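Pyridoxal 5'-phosphate synthase subunit PdxT (Thermus thermophilus, PDB 2YWD) probably hydrolyses glutamine to glutamate and ammonia, the ammonia passing to the partner subunit PdxS for the synthesis of pyridoxal 5'-phosphate. Local coordinates at residues 14-19 with 172-177; 95-100 with 107-112; 160-165 with 186-191. One frame throughout, in Å; residues are numbered along the deposited sequence.

Contact 1 of 3, residues 14-19 with 172-177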
loop_
_atom_site.group_PDB
_atom_site.type_symbol
_atom_site.label_atom_id
_atom_site.label_comp_id
_atom_site.label_asym_id
_atom_site.label_seq_id
_atom_site.Cartn_x
_atom_site.Cartn_y
_atom_site.Cartn_z
ATOM N N PHE A 14 -4.356 -7.235 7.824
ATOM C CA PHE A 14 -2.986 -7.673 7.586
ATOM C C PHE A 14 -2.974 -9.188 7.384
ATOM O O PHE A 14 -2.098 -9.726 6.717
ATOM C CB PHE A 14 -2.097 -7.281 8.775
ATOM C CG PHE A 14 -2.640 -7.712 10.114
ATOM C CD1 PHE A 14 -2.427 -9.004 10.591
ATOM C CD2 PHE A 14 -3.383 -6.827 10.889
ATOM C CE1 PHE A 14 -2.949 -9.407 11.825
ATOM C CE2 PHE A 14 -3.909 -7.218 12.121
ATOM C CZ PHE A 14 -3.691 -8.509 12.588
ATOM N N ARG A 15 -3.960 -9.869 7.964
ATOM C CA ARG A 15 -4.070 -11.323 7.844
ATOM C C ARG A 15 -4.024 -11.762 6.380
ATOM O O ARG A 15 -3.258 -12.653 6.016
ATOM C CB ARG A 15 -5.380 -11.800 8.486
ATOM C CG ARG A 15 -5.683 -13.288 8.325
ATOM C CD ARG A 15 -7.043 -13.617 8.950
ATOM N NE ARG A 15 -8.126 -12.883 8.295
ATOM C CZ ARG A 15 -9.313 -12.635 8.842
ATOM N NH1 ARG A 15 -9.589 -13.059 10.069
ATOM N NH2 ARG A 15 -10.228 -11.952 8.164
ATOM N N GLU A 16 -4.839 -11.127 5.543
ATOM C CA GLU A 16 -4.893 -11.472 4.125
ATOM C C GLU A 16 -3.550 -11.324 3.409
ATOM O O GLU A 16 -3.239 -12.100 2.502
ATOM C CB GLU A 16 -5.950 -10.621 3.412
ATOM C CG GLU A 16 -7.400 -11.033 3.661
ATOM C CD GLU A 16 -7.863 -10.814 5.092
ATOM O OE1 GLU A 16 -7.247 -10.000 5.817
ATOM O OE2 GLU A 16 -8.861 -11.451 5.488
ATOM N N HIS A 17 -2.758 -10.324 3.792
ATOM C CA HIS A 17 -1.449 -10.135 3.164
ATOM C C HIS A 17 -0.467 -11.218 3.614
ATOM O O HIS A 17 0.357 -11.686 2.823
ATOM C CB HIS A 17 -0.883 -8.744 3.485
ATOM C CG HIS A 17 -1.385 -7.663 2.572
ATOM N ND1 HIS A 17 -1.010 -7.572 1.248
ATOM C CD2 HIS A 17 -2.220 -6.620 2.797
ATOM C CE1 HIS A 17 -1.589 -6.519 0.698
ATOM N NE2 HIS A 17 -2.329 -5.923 1.618
ATOM N N LYS A 18 -0.552 -11.616 4.880
ATOM C CA LYS A 18 0.327 -12.666 5.388
ATOM C C LYS A 18 0.044 -13.956 4.619
ATOM O O LYS A 18 0.961 -14.678 4.242
ATOM C CB LYS A 18 0.084 -12.900 6.880
ATOM C CG LYS A 18 0.390 -11.704 7.763
ATOM C CD LYS A 18 0.195 -12.037 9.242
ATOM C CE LYS A 18 1.294 -12.960 9.775
ATOM N NZ LYS A 18 1.336 -14.292 9.106
ATOM N N GLU A 19 -1.236 -14.233 4.392
ATOM C CA GLU A 19 -1.645 -15.427 3.661
ATOM C C GLU A 19 -1.159 -15.361 2.222
ATOM O O GLU A 19 -0.674 -16.352 1.675
ATOM C CB GLU A 19 -3.167 -15.564 3.682
ATOM C CG GLU A 19 -3.744 -15.825 5.058
ATOM C CD GLU A 19 -5.258 -15.789 5.065
ATOM O OE1 GLU A 19 -5.855 -16.031 6.137
ATOM O OE2 GLU A 19 -5.853 -15.516 3.999
ATOM N N HIS A 172 -7.217 -4.405 -3.834
ATOM C CA HIS A 172 -6.681 -5.412 -2.921
ATOM C C HIS A 172 -6.108 -6.662 -3.585
ATOM O O HIS A 172 -6.827 -7.639 -3.807
ATOM C CB HIS A 172 -7.781 -5.852 -1.953
ATOM C CG HIS A 172 -8.318 -4.751 -1.096
ATOM N ND1 HIS A 172 -7.795 -4.451 0.143
ATOM C CD2 HIS A 172 -9.338 -3.883 -1.295
ATOM C CE1 HIS A 172 -8.473 -3.447 0.673
ATOM N NE2 HIS A 172 -9.416 -3.084 -0.179
ATOM N N PRO A 173 -4.806 -6.659 -3.895
ATOM C CA PRO A 173 -4.237 -7.852 -4.529
ATOM C C PRO A 173 -4.287 -9.054 -3.589
ATOM O O PRO A 173 -4.325 -10.203 -4.037
ATOM C CB PRO A 173 -2.805 -7.427 -4.845
ATOM C CG PRO A 173 -2.498 -6.451 -3.743
ATOM C CD PRO A 173 -3.773 -5.632 -3.676
ATOM N N GLU A 174 -4.299 -8.782 -2.285
ATOM C CA GLU A 174 -4.337 -9.840 -1.279
ATOM C C GLU A 174 -5.710 -10.502 -1.200
ATOM O O GLU A 174 -5.884 -11.498 -0.494
ATOM C CB GLU A 174 -3.950 -9.294 0.105
ATOM C CG GLU A 174 -5.055 -8.513 0.819
ATOM C CD GLU A 174 -5.241 -7.096 0.304
ATOM O OE1 GLU A 174 -4.645 -6.740 -0.738
ATOM O OE2 GLU A 174 -5.993 -6.333 0.950
ATOM N N LEU A 175 -6.688 -9.949 -1.910
ATOM C CA LEU A 175 -8.023 -10.534 -1.905
ATOM C C LEU A 175 -8.215 -11.466 -3.093
ATOM O O LEU A 175 -9.341 -11.826 -3.450
ATOM C CB LEU A 175 -9.101 -9.446 -1.884
ATOM C CG LEU A 175 -9.200 -8.730 -0.531
ATOM C CD1 LEU A 175 -10.379 -7.769 -0.536
ATOM C CD2 LEU A 175 -9.367 -9.766 0.584
ATOM N N THR A 176 -7.094 -11.846 -3.698
ATOM C CA THR A 176 -7.076 -12.780 -4.817
ATOM C C THR A 176 -6.024 -13.803 -4.407
ATOM O O THR A 176 -5.311 -13.598 -3.424
ATOM C CB THR A 176 -6.604 -12.126 -6.138
ATOM O OG1 THR A 176 -5.189 -11.892 -6.079
ATOM C CG2 THR A 176 -7.323 -10.804 -6.375
ATOM N N GLU A 177 -5.918 -14.899 -5.147
ATOM C CA GLU A 177 -4.914 -15.903 -4.824
ATOM C C GLU A 177 -3.687 -15.740 -5.719
ATOM O O GLU A 177 -2.767 -16.554 -5.683
ATOM C CB GLU A 177 -5.502 -17.308 -4.966
ATOM C CG GLU A 177 -6.637 -17.580 -3.992
ATOM C CD GLU A 177 -6.894 -19.057 -3.800
ATOM O OE1 GLU A 177 -5.948 -19.774 -3.409
ATOM O OE2 GLU A 177 -8.037 -19.501 -4.036
HETATM O O HOH W 1 -4.851 -13.601 1.004
#
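The imidazole of His17 and the carboxylate of Glu174 lie one over the other, their planes 23° apart, so helix 14-22 meets the loop behind strand 166-169 through stacked flat groups. Over one face of the ring, Glu174 CB makes a CH-pi contact 3.7 Å from the centroid of the His17 ring, displaced toward the rim, and Glu174 OE1 comes within 3.4 Å of His17 CE1. That oxygen also lies near His17 NE2, but at too poor an angle for a hydrogen bond. The ring nitrogens bond to other residues instead, NE2 to Thr80 OG1 and ND1 to His182 NE2, and this pair fixes the rotation of the ring. The second imidazole, that of His172, receives the same carboxylate at its edge: His172 ND1 donates to Glu174 OE2 over 2.7 Å at 155°, on the syn side but tilted out of the carboxylate plane. Glu174 can serve both rings because its CG is wedged between the backbone N and the carbonyl carbon (chi1 78°) and its chain bends again beyond.

Aliphatic atoms fill in beside the stack. Glu16 CB rests 3.5 Å from Glu174 CG, and Glu16 CG meets Leu175 CD2 at 3.9 Å. The Glu16 carboxylate itself turns away to Arg15, whose NE and NH2 both grip OE2. One water joins the backbones, donating to Glu16 O (2.7 Å) and to Glu174 O (2.8 Å).

His172 and Glu174 are the predicted charge-relay residues beside the predicted nucleophile Cys81, consistent with the Cys-His-Glu triad of class I glutamine amidotransferases. In that scheme His17 is a second-shell residue: laid flat against Glu174, it probably helps keep the carboxylate aimed at His172.

Contact 2 of 3, residues 95-100 with 107-112; sequences PEQPRL and VERNAF
Gln97 OE1 accepts a hydrogen bond from Arg109 NH1 over 2.9 Å, and this single polar link carries the contact. The two side chains approach from opposite directions, with the amide and guanidinium planes turned 59° against each other. The bond is bent, with an N-H...acceptor angle of 130°, and the donor is tilted from the carbonyl plane; the oxygen lies at the edge of the guanidinium rather than over it.

Gln97 spans the distance with an outstretched chain, its CG opposite the backbone N (chi1 -177°). Its other amide atom, NE2, is hydrogen-bonded to Ser50 OG, so both ends of the amide are occupied and its flip is settled. Arg109 bends at its third torsion to present NH1, and a cation-pi contact with Tyr94 gives the guanidinium a further hold. Both Arg109 and Ser50 are predicted to bind L-glutamine, which makes Gln97 a plausible second-shell link between two residues of the substrate site.

One step further out, Arg99 folds back on its own loop: its NH1 reaches Pro95 O at 3.1 Å and Gln97 O at 2.7 Å, steadying the backbone that carries Gln97.

The pair sits where the loop before strand 103-108 and the chain leaving that strand converge on two helices: Gln97 and Arg109 both touch Thr51 of helix 50-59 and Ile85 of helix 82-87.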
loop_
_atom_site.group_PDB
_atom_site.type_symbol
_atom_site.label_atom_id
_atom_site.label_comp_id
_atom_site.label_asym_id
_atom_site.label_seq_id
_atom_site.Cartn_x
_atom_site.Cartn_y
_atom_site.Cartn_z
ATOM N N PRO A 95 -6.559 17.265 5.360
ATOM C CA PRO A 95 -5.165 17.713 5.408
ATOM C C PRO A 95 -4.387 17.330 6.663
ATOM O O PRO A 95 -3.172 17.148 6.608
ATOM C CB PRO A 95 -5.283 19.229 5.238
ATOM C CG PRO A 95 -6.619 19.530 5.840
ATOM C CD PRO A 95 -7.475 18.418 5.290
ATOM N N GLU A 96 -5.079 17.196 7.788
ATOM C CA GLU A 96 -4.396 16.858 9.030
ATOM C C GLU A 96 -4.456 15.391 9.435
ATOM O O GLU A 96 -4.043 15.035 10.542
ATOM C CB GLU A 96 -4.927 17.731 10.172
ATOM C CG GLU A 96 -4.656 19.220 9.975
ATOM C CD GLU A 96 -3.212 19.503 9.586
ATOM O OE1 GLU A 96 -2.293 19.075 10.321
ATOM O OE2 GLU A 96 -2.995 20.156 8.542
ATOM N N GLN A 97 -4.948 14.532 8.547
ATOM C CA GLN A 97 -5.023 13.112 8.873
ATOM C C GLN A 97 -3.623 12.524 9.038
ATOM O O GLN A 97 -2.767 12.674 8.162
ATOM C CB GLN A 97 -5.769 12.336 7.784
ATOM C CG GLN A 97 -5.948 10.852 8.120
ATOM C CD GLN A 97 -6.883 10.138 7.164
ATOM O OE1 GLN A 97 -7.966 10.634 6.853
ATOM N NE2 GLN A 97 -6.478 8.960 6.706
ATOM N N PRO A 98 -3.372 11.849 10.171
ATOM C CA PRO A 98 -2.063 11.241 10.436
ATOM C C PRO A 98 -1.685 10.302 9.294
ATOM O O PRO A 98 -2.474 9.434 8.920
ATOM C CB PRO A 98 -2.291 10.489 11.744
ATOM C CG PRO A 98 -3.340 11.318 12.433
ATOM C CD PRO A 98 -4.290 11.641 11.306
ATOM N N ARG A 99 -0.488 10.477 8.742
ATOM C CA ARG A 99 -0.036 9.641 7.634
ATOM C C ARG A 99 1.460 9.793 7.411
ATOM O O ARG A 99 2.076 10.714 7.951
ATOM C CB ARG A 99 -0.773 10.038 6.358
ATOM C CG ARG A 99 -0.527 11.482 5.944
ATOM C CD ARG A 99 -1.379 11.852 4.743
ATOM N NE ARG A 99 -1.141 13.217 4.279
ATOM C CZ ARG A 99 -1.618 14.308 4.868
ATOM N NH1 ARG A 99 -2.369 14.208 5.958
ATOM N NH2 ARG A 99 -1.352 15.506 4.357
ATOM N N LEU A 100 2.038 8.890 6.620
ATOM C CA LEU A 100 3.466 8.941 6.310
ATOM C C LEU A 100 3.713 10.079 5.321
ATOM O O LEU A 100 4.599 10.907 5.527
ATOM C CB LEU A 100 3.942 7.613 5.704
ATOM C CG LEU A 100 5.411 7.582 5.267
ATOM C CD1 LEU A 100 6.317 7.886 6.461
ATOM C CD2 LEU A 100 5.740 6.214 4.681
ATOM N N VAL A 107 -4.727 11.865 -2.775
ATOM C CA VAL A 107 -5.685 10.769 -2.749
ATOM C C VAL A 107 -6.971 11.154 -2.041
ATOM O O VAL A 107 -6.944 11.759 -0.970
ATOM C CB VAL A 107 -5.102 9.531 -2.031
ATOM C CG1 VAL A 107 -6.165 8.444 -1.921
ATOM C CG2 VAL A 107 -3.889 9.010 -2.791
ATOM N N GLU A 108 -8.102 10.797 -2.641
ATOM C CA GLU A 108 -9.388 11.084 -2.024
ATOM C C GLU A 108 -9.987 9.753 -1.580
ATOM O O GLU A 108 -10.116 8.817 -2.374
ATOM C CB GLU A 108 -10.332 11.782 -3.006
ATOM C CG GLU A 108 -11.546 12.391 -2.315
ATOM C CD GLU A 108 -12.542 13.000 -3.279
ATOM O OE1 GLU A 108 -12.177 13.239 -4.452
ATOM O OE2 GLU A 108 -13.693 13.248 -2.853
ATOM N N ARG A 109 -10.335 9.669 -0.303
ATOM C CA ARG A 109 -10.904 8.454 0.262
ATOM C C ARG A 109 -12.270 8.105 -0.329
ATOM O O ARG A 109 -13.065 8.997 -0.631
ATOM C CB ARG A 109 -11.020 8.613 1.786
ATOM C CG ARG A 109 -9.678 8.569 2.518
ATOM C CD ARG A 109 -9.787 9.174 3.916
ATOM N NE ARG A 109 -11.023 8.768 4.577
ATOM C CZ ARG A 109 -11.463 9.270 5.726
ATOM N NH1 ARG A 109 -10.765 10.200 6.364
ATOM N NH2 ARG A 109 -12.624 8.863 6.220
ATOM N N ASN A 110 -12.512 6.804 -0.513
ATOM C CA ASN A 110 -13.782 6.262 -1.020
ATOM C C ASN A 110 -14.495 7.244 -1.957
ATOM O O ASN A 110 -15.604 7.709 -1.674
ATOM C CB ASN A 110 -14.667 5.914 0.186
ATOM C CG ASN A 110 -15.950 5.211 -0.199
ATOM O OD1 ASN A 110 -16.042 4.593 -1.255
ATOM N ND2 ASN A 110 -16.949 5.285 0.677
ATOM N N ALA A 111 -13.862 7.524 -3.093
ATOM C CA ALA A 111 -14.386 8.504 -4.034
ATOM C C ALA A 111 -14.799 8.034 -5.424
ATOM O O ALA A 111 -14.943 8.866 -6.323
ATOM C CB ALA A 111 -13.365 9.641 -4.170
ATOM N N PHE A 112 -15.017 6.734 -5.613
ATOM C CA PHE A 112 -15.401 6.238 -6.938
ATOM C C PHE A 112 -16.805 6.609 -7.405
ATOM O O PHE A 112 -17.102 6.543 -8.601
ATOM C CB PHE A 112 -15.231 4.725 -7.021
ATOM C CG PHE A 112 -13.947 4.308 -7.649
ATOM C CD1 PHE A 112 -12.824 4.050 -6.869
ATOM C CD2 PHE A 112 -13.845 4.206 -9.032
ATOM C CE1 PHE A 112 -11.614 3.690 -7.460
ATOM C CE2 PHE A 112 -12.641 3.849 -9.634
ATOM C CZ PHE A 112 -11.523 3.590 -8.846
#

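Contact 3 of 3, residues 160-165 with 186-191; sequences LVRQGK and LELAGV
Arg162 reaches toward Leu188 of helix 180-189 on a fully extended side chain, and the contact is easiest to read by following that chain outward. CB leaves strand 157-163 in the direction of the helix, and CG stands opposite the backbone N (chi1 174°), which carries the remaining carbons straight toward the helix. The side chain also touches Leu151 and Leu167 of the neighbouring strands. NE, the first polar atom, donates to Gly164 O over 2.8 Å, a nearly straight bond of 158° lying in the carbonyl plane. CZ comes next, 3.8 Å from Leu188 CD2, which sits over the centre of one guanidinium face. NH1 bonds to Tyr184 OH one turn earlier in the helix, and NH2 ends 3.7 Å from Leu188 CB. Cutting this side chain back to an alanine is likely to open a gap against Leu188 and to leave Gly164 O and Tyr184 OH without their guanidinium mate.

Gly164 and Lys165 form the tight turn of an antiparallel hairpin, with backbone angles of type II', between strands 157-163 and 166-169 of the large mixed sheet. Helix 180-189 meets the turn end of this hairpin with its C-terminal end, which closes in a Schellman motif: Val191 N bonds to Leu186 O (2.9 Å) and Gly190 N to Glu187 O (3.1 Å).

Leu188 splits its two methyls between the residues of the hairpin. With CG held between the backbone N and the carbonyl carbon (chi1 74°), CD2 goes to Arg162, while CD1 drops toward the turn and lies 3.8 Å from Lys165 CA. Lys165 in turn runs alongside the end of the helix, its CE 3.7 Å from Leu188 O, and both Lys165 and Leu188 touch Ala76 of strand 76-80.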
loop_
_atom_site.group_PDB
_atom_site.type_symbol
_atom_site.label_atom_id
_atom_site.label_comp_id
_atom_site.label_asym_id
_atom_site.label_seq_id
_atom_site.Cartn_x
_atom_site.Cartn_y
_atom_site.Cartn_z
ATOM N N LEU A 160 -2.613 1.765 -9.737
ATOM C CA LEU A 160 -1.386 1.164 -9.205
ATOM C C LEU A 160 -0.270 2.121 -9.597
ATOM O O LEU A 160 -0.040 2.357 -10.783
ATOM C CB LEU A 160 -1.112 -0.218 -9.806
ATOM C CG LEU A 160 0.184 -0.875 -9.292
ATOM C CD1 LEU A 160 0.065 -1.121 -7.788
ATOM C CD2 LEU A 160 0.444 -2.192 -10.016
ATOM N N VAL A 161 0.410 2.687 -8.603
ATOM C CA VAL A 161 1.475 3.637 -8.882
ATOM C C VAL A 161 2.747 3.304 -8.123
ATOM O O VAL A 161 2.709 2.658 -7.077
ATOM C CB VAL A 161 1.046 5.074 -8.523
ATOM C CG1 VAL A 161 -0.214 5.450 -9.288
ATOM C CG2 VAL A 161 0.813 5.187 -7.022
ATOM N N ARG A 162 3.873 3.761 -8.655
ATOM C CA ARG A 162 5.165 3.506 -8.036
ATOM C C ARG A 162 6.058 4.741 -8.028
ATOM O O ARG A 162 6.096 5.505 -8.991
ATOM C CB ARG A 162 5.878 2.364 -8.768
ATOM C CG ARG A 162 7.306 2.117 -8.296
ATOM C CD ARG A 162 7.959 0.947 -9.023
ATOM N NE ARG A 162 9.354 0.781 -8.618
ATOM C CZ ARG A 162 10.158 -0.195 -9.035
ATOM N NH1 ARG A 162 9.718 -1.118 -9.881
ATOM N NH2 ARG A 162 11.413 -0.243 -8.608
ATOM N N GLN A 163 6.760 4.927 -6.918
ATOM C CA GLN A 163 7.690 6.029 -6.753
ATOM C C GLN A 163 8.902 5.425 -6.066
ATOM O O GLN A 163 8.928 5.296 -4.842
ATOM C CB GLN A 163 7.084 7.121 -5.875
ATOM C CG GLN A 163 8.049 8.237 -5.529
ATOM C CD GLN A 163 7.456 9.226 -4.547
ATOM O OE1 GLN A 163 6.545 9.985 -4.881
ATOM N NE2 GLN A 163 7.965 9.216 -3.320
ATOM N N GLY A 164 9.897 5.038 -6.858
ATOM C CA GLY A 164 11.086 4.432 -6.286
ATOM C C GLY A 164 10.732 3.096 -5.659
ATOM O O GLY A 164 10.208 2.210 -6.335
ATOM N N LYS A 165 10.998 2.953 -4.366
ATOM C CA LYS A 165 10.692 1.709 -3.671
ATOM C C LYS A 165 9.366 1.764 -2.921
ATOM O O LYS A 165 9.123 0.975 -2.010
ATOM C CB LYS A 165 11.835 1.349 -2.720
ATOM C CG LYS A 165 13.061 0.821 -3.451
ATOM C CD LYS A 165 14.178 0.458 -2.491
ATOM C CE LYS A 165 15.282 -0.321 -3.200
ATOM N NZ LYS A 165 15.828 0.413 -4.374
ATOM N N LEU A 186 8.315 -7.611 -3.856
ATOM C CA LEU A 186 9.491 -8.176 -3.202
ATOM C C LEU A 186 10.730 -8.037 -4.082
ATOM O O LEU A 186 11.833 -7.808 -3.583
ATOM C CB LEU A 186 9.260 -9.648 -2.856
ATOM C CG LEU A 186 8.116 -9.921 -1.878
ATOM C CD1 LEU A 186 8.186 -11.375 -1.427
ATOM C CD2 LEU A 186 8.221 -8.986 -0.676
ATOM N N GLU A 187 10.545 -8.175 -5.388
ATOM C CA GLU A 187 11.657 -8.050 -6.322
ATOM C C GLU A 187 12.230 -6.635 -6.284
ATOM O O GLU A 187 13.446 -6.455 -6.248
ATOM C CB GLU A 187 11.201 -8.396 -7.745
ATOM C CG GLU A 187 10.904 -9.880 -7.964
ATOM C CD GLU A 187 12.161 -10.720 -8.151
ATOM O OE1 GLU A 187 12.806 -10.594 -9.214
ATOM O OE2 GLU A 187 12.506 -11.506 -7.237
ATOM N N LEU A 188 11.360 -5.629 -6.279
ATOM C CA LEU A 188 11.839 -4.253 -6.248
ATOM C C LEU A 188 12.439 -3.906 -4.881
ATOM O O LEU A 188 13.246 -2.980 -4.765
ATOM C CB LEU A 188 10.705 -3.283 -6.617
ATOM C CG LEU A 188 9.565 -2.964 -5.646
ATOM C CD1 LEU A 188 10.039 -1.972 -4.590
ATOM C CD2 LEU A 188 8.404 -2.361 -6.425
ATOM N N ALA A 189 12.055 -4.658 -3.853
ATOM C CA ALA A 189 12.574 -4.434 -2.504
ATOM C C ALA A 189 13.903 -5.171 -2.344
ATOM O O ALA A 189 14.603 -5.006 -1.344
ATOM C CB ALA A 189 11.576 -4.932 -1.465
ATOM N N GLY A 190 14.238 -5.992 -3.333
ATOM C CA GLY A 190 15.484 -6.736 -3.284
ATOM C C GLY A 190 15.433 -7.944 -2.368
ATOM O O GLY A 190 16.457 -8.367 -1.836
ATOM N N VAL A 191 14.242 -8.503 -2.175
ATOM C CA VAL A 191 14.094 -9.671 -1.315
ATOM C C VAL A 191 14.419 -10.934 -2.099
ATOM O O VAL A 191 14.141 -10.957 -3.318
ATOM C CB VAL A 191 12.657 -9.785 -0.760
ATOM C CG1 VAL A 191 12.476 -11.111 -0.030
ATOM C CG2 VAL A 191 12.375 -8.628 0.182
ATOM O OXT VAL A 191 14.933 -11.888 -1.475
#

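In the fold
Segment 160-165 of contact 3 lies in the seven-stranded mixed sheet, loop 172-177 of contact 1 follows strand 166-169 of that sheet, and contact 2 is built on strand 103-108 of the smaller sheet. Along the chain, contact 2 is nested inside the loop closed by contact 1, whereas contacts 1 and 3 cross. Contacts 1 and 3 are about 17 Å apart between centres, and helix 180-189 of contact 3 also touches residues of contact 1. Contact 2 lies about 22 Å from each, across the chain's centre from contact 3. The predicted charge-relay pair thus belongs to contact 1 and a predicted glutamine-binding arginine to contact 2, while contact 3 lies away from both sites.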